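Local coordinates for protein chitinase (PDB 4TXG) that probably hydrolyses the glycosidic bonds of chitin as a family 18 glycoside hydrolase, with associated carbohydrate-binding function, at residues A[394-406]-A[410-424]. Sequence-based numbering, arbitrary orientation.
Sequences VMSYDLHGAWNRF and NAALYDDGKDAELAF. With CS (cesium ion), chain M; CS (cesium ion), chain D.
The loop leaving strand 391-395 of the glycoside hydrolase family 18 barrel folds back on its own continuation, and Asn410 joins the two by both backbone and side chain. Asn410 O accepts from Leu399 N at 2.9 Å, while the amide lies alongside Asp398: Asn410 ND2 donates to Asp398 OD1 at 3.0 Å, almost within the amide plane and on the carboxylate's anti lone pair. Asn410 OD1 in turn receives Asp398 N from above its carbonyl plane, a nearly straight (172°) though longer bond. The trans first torsion of Asn410 (chi1 -176°) sets its amide beside Asp398, from where ND2 also makes a weak bond to His400 O. Asp398 OD1 also forms a salt bridge with Arg466, whereas OD2, with Tyr464, coordinates a cesium ion at the carboxyl end of this (beta/alpha)8 (TIM) barrel strand, the end where family 18 enzymes carry their active site.

Farther along, the His400 ring meets the start of helix 420-424 edge-on. His400 NE2 donates to Asp419 OD2 at 2.6 Å, in the ring plane and on the syn side of the carboxylate. The other oxygen, OD1, caps the helix by accepting from Glu421 N and Leu422 N. Water 2 bridges Glu421 OE2 and Asn404 ND2.

Phe406 is sandwiched: Glu421 CA sits over one face, 3.8 Å from the ring centroid in a CH-pi contact, and Arg405 CG covers the opposite face. The extended Arg405 chain brings NH2 over Phe424, a cation-pi contact with Arg405 CZ 4.5 Å from the Phe424 ring centroid and the guanidinium nearly perpendicular (88°).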
loop_
_atom_site.group_PDB
_atom_site.type_symbol
_atom_site.label_atom_id
_atom_site.label_comp_id
_atom_site.label_asym_id
_atom_site.label_seq_id
_atom_site.Cartn_x
_atom_site.Cartn_y
_atom_site.Cartn_z
ATOM N N VAL A 394 -1.192 -0.136 -2.370
ATOM C CA VAL A 394 -0.889 -1.404 -1.717
ATOM C C VAL A 394 0.538 -1.819 -2.056
ATOM O O VAL A 394 0.899 -1.891 -3.231
ATOM C CB VAL A 394 -1.871 -2.518 -2.139
ATOM C CG1 VAL A 394 -1.483 -3.832 -1.448
ATOM C CG2 VAL A 394 -3.321 -2.114 -1.809
ATOM N N MET A 395 1.351 -2.079 -1.034
ATOM C CA MET A 395 2.758 -2.407 -1.246
ATOM C C MET A 395 2.891 -3.896 -1.553
ATOM O O MET A 395 3.420 -4.688 -0.758
ATOM C CB MET A 395 3.598 -1.985 -0.035
ATOM C CG MET A 395 3.679 -0.460 0.078
ATOM S SD MET A 395 4.660 0.140 1.477
ATOM C CE MET A 395 3.697 -0.544 2.820
ATOM N N SER A 396 2.365 -4.254 -2.719
ATOM C CA SER A 396 2.396 -5.618 -3.231
ATOM C C SER A 396 3.737 -5.898 -3.906
ATOM O O SER A 396 3.816 -6.253 -5.081
ATOM C CB SER A 396 1.227 -5.849 -4.197
ATOM O OG SER A 396 0.982 -4.704 -5.002
ATOM N N TYR A 397 4.792 -5.703 -3.129
ATOM C CA TYR A 397 6.144 -6.040 -3.527
ATOM C C TYR A 397 6.900 -6.285 -2.231
ATOM O O TYR A 397 6.327 -6.134 -1.148
ATOM C CB TYR A 397 6.787 -4.934 -4.376
ATOM C CG TYR A 397 6.570 -3.499 -3.886
ATOM C CD1 TYR A 397 7.088 -3.063 -2.669
ATOM C CD2 TYR A 397 5.869 -2.583 -4.659
ATOM C CE1 TYR A 397 6.894 -1.752 -2.231
ATOM C CE2 TYR A 397 5.681 -1.273 -4.232
ATOM C CZ TYR A 397 6.200 -0.866 -3.018
ATOM O OH TYR A 397 6.010 0.432 -2.592
ATOM N N ASP A 398 8.172 -6.653 -2.337
ATOM C CA ASP A 398 8.933 -7.151 -1.190
ATOM C C ASP A 398 8.184 -8.253 -0.446
ATOM O O ASP A 398 8.268 -8.354 0.782
ATOM C CB ASP A 398 9.288 -6.014 -0.233
ATOM C CG ASP A 398 10.414 -5.151 -0.761
ATOM O OD1 ASP A 398 11.038 -5.540 -1.768
ATOM O OD2 ASP A 398 10.687 -4.093 -0.160
ATOM N N LEU A 399 7.476 -9.096 -1.196
ATOM C CA LEU A 399 6.802 -10.262 -0.628
ATOM C C LEU A 399 7.821 -11.355 -0.297
ATOM O O LEU A 399 7.592 -12.182 0.589
ATOM C CB LEU A 399 5.741 -10.809 -1.599
ATOM C CG LEU A 399 4.573 -9.863 -1.899
ATOM C CD1 LEU A 399 3.658 -10.435 -2.977
ATOM C CD2 LEU A 399 3.797 -9.575 -0.623
ATOM N N HIS A 400 8.935 -11.344 -1.024
ATOM C CA HIS A 400 10.082 -12.213 -0.767
ATOM C C HIS A 400 11.361 -11.405 -0.984
ATOM O O HIS A 400 11.388 -10.490 -1.803
ATOM C CB HIS A 400 10.072 -13.447 -1.683
ATOM C CG HIS A 400 9.030 -14.454 -1.317
ATOM N ND1 HIS A 400 9.070 -15.170 -0.141
ATOM C CD2 HIS A 400 7.907 -14.860 -1.965
ATOM C CE1 HIS A 400 8.021 -15.970 -0.073
ATOM N NE2 HIS A 400 7.302 -15.802 -1.172
ATOM N N GLY A 401 12.415 -11.750 -0.258
ATOM C CA GLY A 401 13.661 -11.001 -0.308
ATOM C C GLY A 401 14.664 -11.633 0.634
ATOM O O GLY A 401 14.316 -12.548 1.380
ATOM N N ALA A 402 15.894 -11.128 0.632
ATOM C CA ALA A 402 16.992 -11.826 1.295
ATOM C C ALA A 402 17.051 -11.623 2.813
ATOM O O ALA A 402 18.007 -12.053 3.465
ATOM C CB ALA A 402 18.311 -11.418 0.660
ATOM N N TRP A 403 16.027 -10.999 3.380
ATOM C CA TRP A 403 15.853 -11.002 4.833
ATOM C C TRP A 403 15.506 -12.414 5.330
ATOM O O TRP A 403 15.658 -12.715 6.516
ATOM C CB TRP A 403 14.772 -9.999 5.252
ATOM C CG TRP A 403 13.540 -10.052 4.398
ATOM C CD1 TRP A 403 12.450 -10.847 4.586
ATOM C CD2 TRP A 403 13.273 -9.281 3.217
ATOM N NE1 TRP A 403 11.521 -10.619 3.600
ATOM C CE2 TRP A 403 12.002 -9.662 2.749
ATOM C CE3 TRP A 403 13.985 -8.300 2.515
ATOM C CZ2 TRP A 403 11.426 -9.099 1.613
ATOM C CZ3 TRP A 403 13.412 -7.746 1.382
ATOM C CH2 TRP A 403 12.147 -8.147 0.943
ATOM N N ASN A 404 15.051 -13.283 4.432
ATOM C CA ASN A 404 14.971 -14.703 4.778
ATOM C C ASN A 404 15.391 -15.601 3.621
ATOM O O ASN A 404 15.755 -15.127 2.548
ATOM C CB ASN A 404 13.572 -15.075 5.291
ATOM C CG ASN A 404 12.485 -14.933 4.239
ATOM O OD1 ASN A 404 12.619 -15.411 3.120
ATOM N ND2 ASN A 404 11.388 -14.275 4.612
ATOM N N ARG A 405 15.338 -16.907 3.852
ATOM C CA ARG A 405 15.957 -17.867 2.954
ATOM C C ARG A 405 15.084 -18.315 1.781
ATOM O O ARG A 405 15.551 -19.060 0.924
ATOM C CB ARG A 405 16.368 -19.106 3.747
ATOM C CG ARG A 405 15.170 -19.964 4.185
ATOM C CD ARG A 405 15.626 -21.046 5.162
ATOM N NE ARG A 405 14.523 -21.901 5.603
ATOM C CZ ARG A 405 13.728 -21.612 6.628
ATOM N NH1 ARG A 405 13.890 -20.483 7.308
ATOM N NH2 ARG A 405 12.757 -22.446 6.970
ATOM N N PHE A 406 13.825 -17.890 1.747
ATOM C CA PHE A 406 12.897 -18.418 0.752
ATOM C C PHE A 406 13.015 -17.662 -0.566
ATOM O O PHE A 406 12.574 -16.523 -0.688
ATOM C CB PHE A 406 11.464 -18.370 1.287
ATOM C CG PHE A 406 11.270 -19.176 2.537
ATOM C CD1 PHE A 406 11.273 -20.563 2.489
ATOM C CD2 PHE A 406 11.097 -18.551 3.761
ATOM C CE1 PHE A 406 11.100 -21.309 3.647
ATOM C CE2 PHE A 406 10.921 -19.297 4.919
ATOM C CZ PHE A 406 10.930 -20.671 4.854
ATOM N N ASN A 410 9.535 -11.251 -6.048
ATOM C CA ASN A 410 9.347 -10.091 -5.200
ATOM C C ASN A 410 7.876 -9.646 -5.146
ATOM O O ASN A 410 7.404 -9.119 -4.137
ATOM C CB ASN A 410 10.240 -8.959 -5.716
ATOM C CG ASN A 410 10.185 -7.741 -4.838
ATOM O OD1 ASN A 410 9.580 -6.738 -5.186
ATOM N ND2 ASN A 410 10.791 -7.836 -3.673
ATOM N N ALA A 411 7.141 -9.907 -6.224
ATOM C CA ALA A 411 5.812 -9.329 -6.385
ATOM C C ALA A 411 4.897 -10.222 -7.223
ATOM O O ALA A 411 4.305 -9.763 -8.194
ATOM C CB ALA A 411 5.929 -7.952 -7.025
ATOM N N ALA A 412 4.796 -11.500 -6.864
ATOM C CA ALA A 412 3.923 -12.406 -7.615
ATOM C C ALA A 412 2.505 -11.847 -7.752
ATOM O O ALA A 412 1.941 -11.336 -6.789
ATOM C CB ALA A 412 3.879 -13.781 -6.938
ATOM N N LEU A 413 1.926 -11.943 -8.946
ATOM C CA LEU A 413 0.522 -11.558 -9.119
ATOM C C LEU A 413 -0.416 -12.560 -8.440
ATOM O O LEU A 413 -1.379 -12.174 -7.775
ATOM C CB LEU A 413 0.166 -11.460 -10.603
ATOM C CG LEU A 413 -1.291 -11.132 -10.936
ATOM C CD1 LEU A 413 -1.709 -9.812 -10.305
ATOM C CD2 LEU A 413 -1.496 -11.093 -12.446
ATOM N N TYR A 414 -0.130 -13.844 -8.643
ATOM C CA TYR A 414 -0.970 -14.940 -8.157
ATOM C C TYR A 414 -0.220 -15.935 -7.283
ATOM O O TYR A 414 1.000 -16.023 -7.330
ATOM C CB TYR A 414 -1.537 -15.744 -9.328
ATOM C CG TYR A 414 -2.500 -15.051 -10.257
ATOM C CD1 TYR A 414 -3.520 -14.239 -9.773
ATOM C CD2 TYR A 414 -2.429 -15.276 -11.631
ATOM C CE1 TYR A 414 -4.421 -13.640 -10.634
ATOM C CE2 TYR A 414 -3.317 -14.681 -12.500
ATOM C CZ TYR A 414 -4.315 -13.871 -11.996
ATOM O OH TYR A 414 -5.204 -13.292 -12.868
ATOM N N ASP A 415 -0.980 -16.723 -6.533
ATOM C CA ASP A 415 -0.472 -17.937 -5.906
ATOM C C ASP A 415 -0.340 -19.048 -6.968
ATOM O O ASP A 415 -1.172 -19.118 -7.878
ATOM C CB ASP A 415 -1.416 -18.376 -4.793
ATOM C CG ASP A 415 -0.875 -19.551 -4.005
ATOM O OD1 ASP A 415 -0.010 -19.325 -3.132
ATOM O OD2 ASP A 415 -1.301 -20.689 -4.278
ATOM N N ASP A 416 0.692 -19.891 -6.859
ATOM C CA ASP A 416 0.860 -21.041 -7.769
ATOM C C ASP A 416 0.825 -22.363 -7.002
ATOM O O ASP A 416 1.104 -23.430 -7.560
ATOM C CB ASP A 416 2.172 -20.924 -8.587
ATOM C CG ASP A 416 3.450 -21.143 -7.748
ATOM O OD1 ASP A 416 3.389 -21.163 -6.500
ATOM O OD2 ASP A 416 4.542 -21.276 -8.358
ATOM N N GLY A 417 0.471 -22.292 -5.724
ATOM C CA GLY A 417 0.351 -23.484 -4.904
ATOM C C GLY A 417 1.693 -23.998 -4.409
ATOM O O GLY A 417 1.758 -25.021 -3.720
ATOM N N LYS A 418 2.769 -23.290 -4.742
ATOM C CA LYS A 418 4.118 -23.797 -4.464
ATOM C C LYS A 418 5.037 -22.802 -3.736
ATOM O O LYS A 418 6.251 -23.003 -3.703
ATOM C CB LYS A 418 4.792 -24.219 -5.771
ATOM C CG LYS A 418 4.112 -25.361 -6.512
ATOM C CD LYS A 418 4.856 -25.662 -7.808
ATOM C CE LYS A 418 3.933 -26.214 -8.880
ATOM N NZ LYS A 418 2.943 -25.191 -9.328
ATOM N N ASP A 419 4.477 -21.736 -3.167
ATOM C CA ASP A 419 5.300 -20.769 -2.431
ATOM C C ASP A 419 6.026 -21.491 -1.298
ATOM O O ASP A 419 5.385 -22.051 -0.414
ATOM C CB ASP A 419 4.453 -19.617 -1.875
ATOM C CG ASP A 419 5.305 -18.515 -1.244
ATOM O OD1 ASP A 419 5.991 -18.783 -0.238
ATOM O OD2 ASP A 419 5.285 -17.372 -1.747
ATOM N N ALA A 420 7.359 -21.493 -1.340
ATOM C CA ALA A 420 8.153 -22.311 -0.426
ATOM C C ALA A 420 7.991 -21.874 1.030
ATOM O O ALA A 420 8.116 -22.686 1.953
ATOM C CB ALA A 420 9.626 -22.271 -0.828
ATOM N N GLU A 421 7.716 -20.588 1.237
ATOM C CA GLU A 421 7.514 -20.075 2.588
ATOM C C GLU A 421 6.178 -20.553 3.142
ATOM O O GLU A 421 6.098 -21.036 4.277
ATOM C CB GLU A 421 7.583 -18.547 2.608
ATOM C CG GLU A 421 7.492 -17.950 3.998
ATOM C CD GLU A 421 7.886 -16.484 4.041
ATOM O OE1 GLU A 421 7.907 -15.914 5.154
ATOM O OE2 GLU A 421 8.186 -15.897 2.976
ATOM N N LEU A 422 5.130 -20.425 2.336
ATOM C CA LEU A 422 3.807 -20.902 2.725
ATOM C C LEU A 422 3.808 -22.408 2.974
ATOM O O LEU A 422 3.165 -22.881 3.908
ATOM C CB LEU A 422 2.770 -20.531 1.655
ATOM C CG LEU A 422 2.551 -19.023 1.505
ATOM C CD1 LEU A 422 1.367 -18.748 0.571
ATOM C CD2 LEU A 422 2.320 -18.379 2.853
ATOM N N ALA A 423 4.543 -23.161 2.158
ATOM C CA ALA A 423 4.643 -24.601 2.356
ATOM C C ALA A 423 5.334 -24.913 3.685
ATOM O O ALA A 423 4.931 -25.828 4.411
ATOM C CB ALA A 423 5.390 -25.257 1.196
ATOM N N PHE A 424 6.360 -24.142 4.014
ATOM C CA PHE A 424 7.107 -24.400 5.240
ATOM C C PHE A 424 6.228 -24.196 6.475
ATOM O O PHE A 424 6.392 -24.894 7.484
ATOM C CB PHE A 424 8.341 -23.505 5.315
ATOM C CG PHE A 424 9.233 -23.809 6.485
ATOM C CD1 PHE A 424 10.001 -24.957 6.495
ATOM C CD2 PHE A 424 9.308 -22.941 7.560
ATOM C CE1 PHE A 424 10.828 -25.243 7.567
ATOM C CE2 PHE A 424 10.136 -23.227 8.639
ATOM C CZ PHE A 424 10.890 -24.374 8.632
HETATM CS CS CS M . 10.236 -0.901 -1.665
HETATM CS CS CS D . 8.001 -0.860 2.168
HETATM O O HOH W 1 7.908 1.184 -0.595
HETATM O O HOH W 2 8.963 -13.420 2.758
HETATM O O HOH W 3 11.383 -0.544 1.968
HETATM O O HOH W 4 8.676 -2.796 4.502
HETATM O O HOH W 5 7.846 2.357 1.430
HETATM O O HOH W 6 8.894 -3.109 0.971
#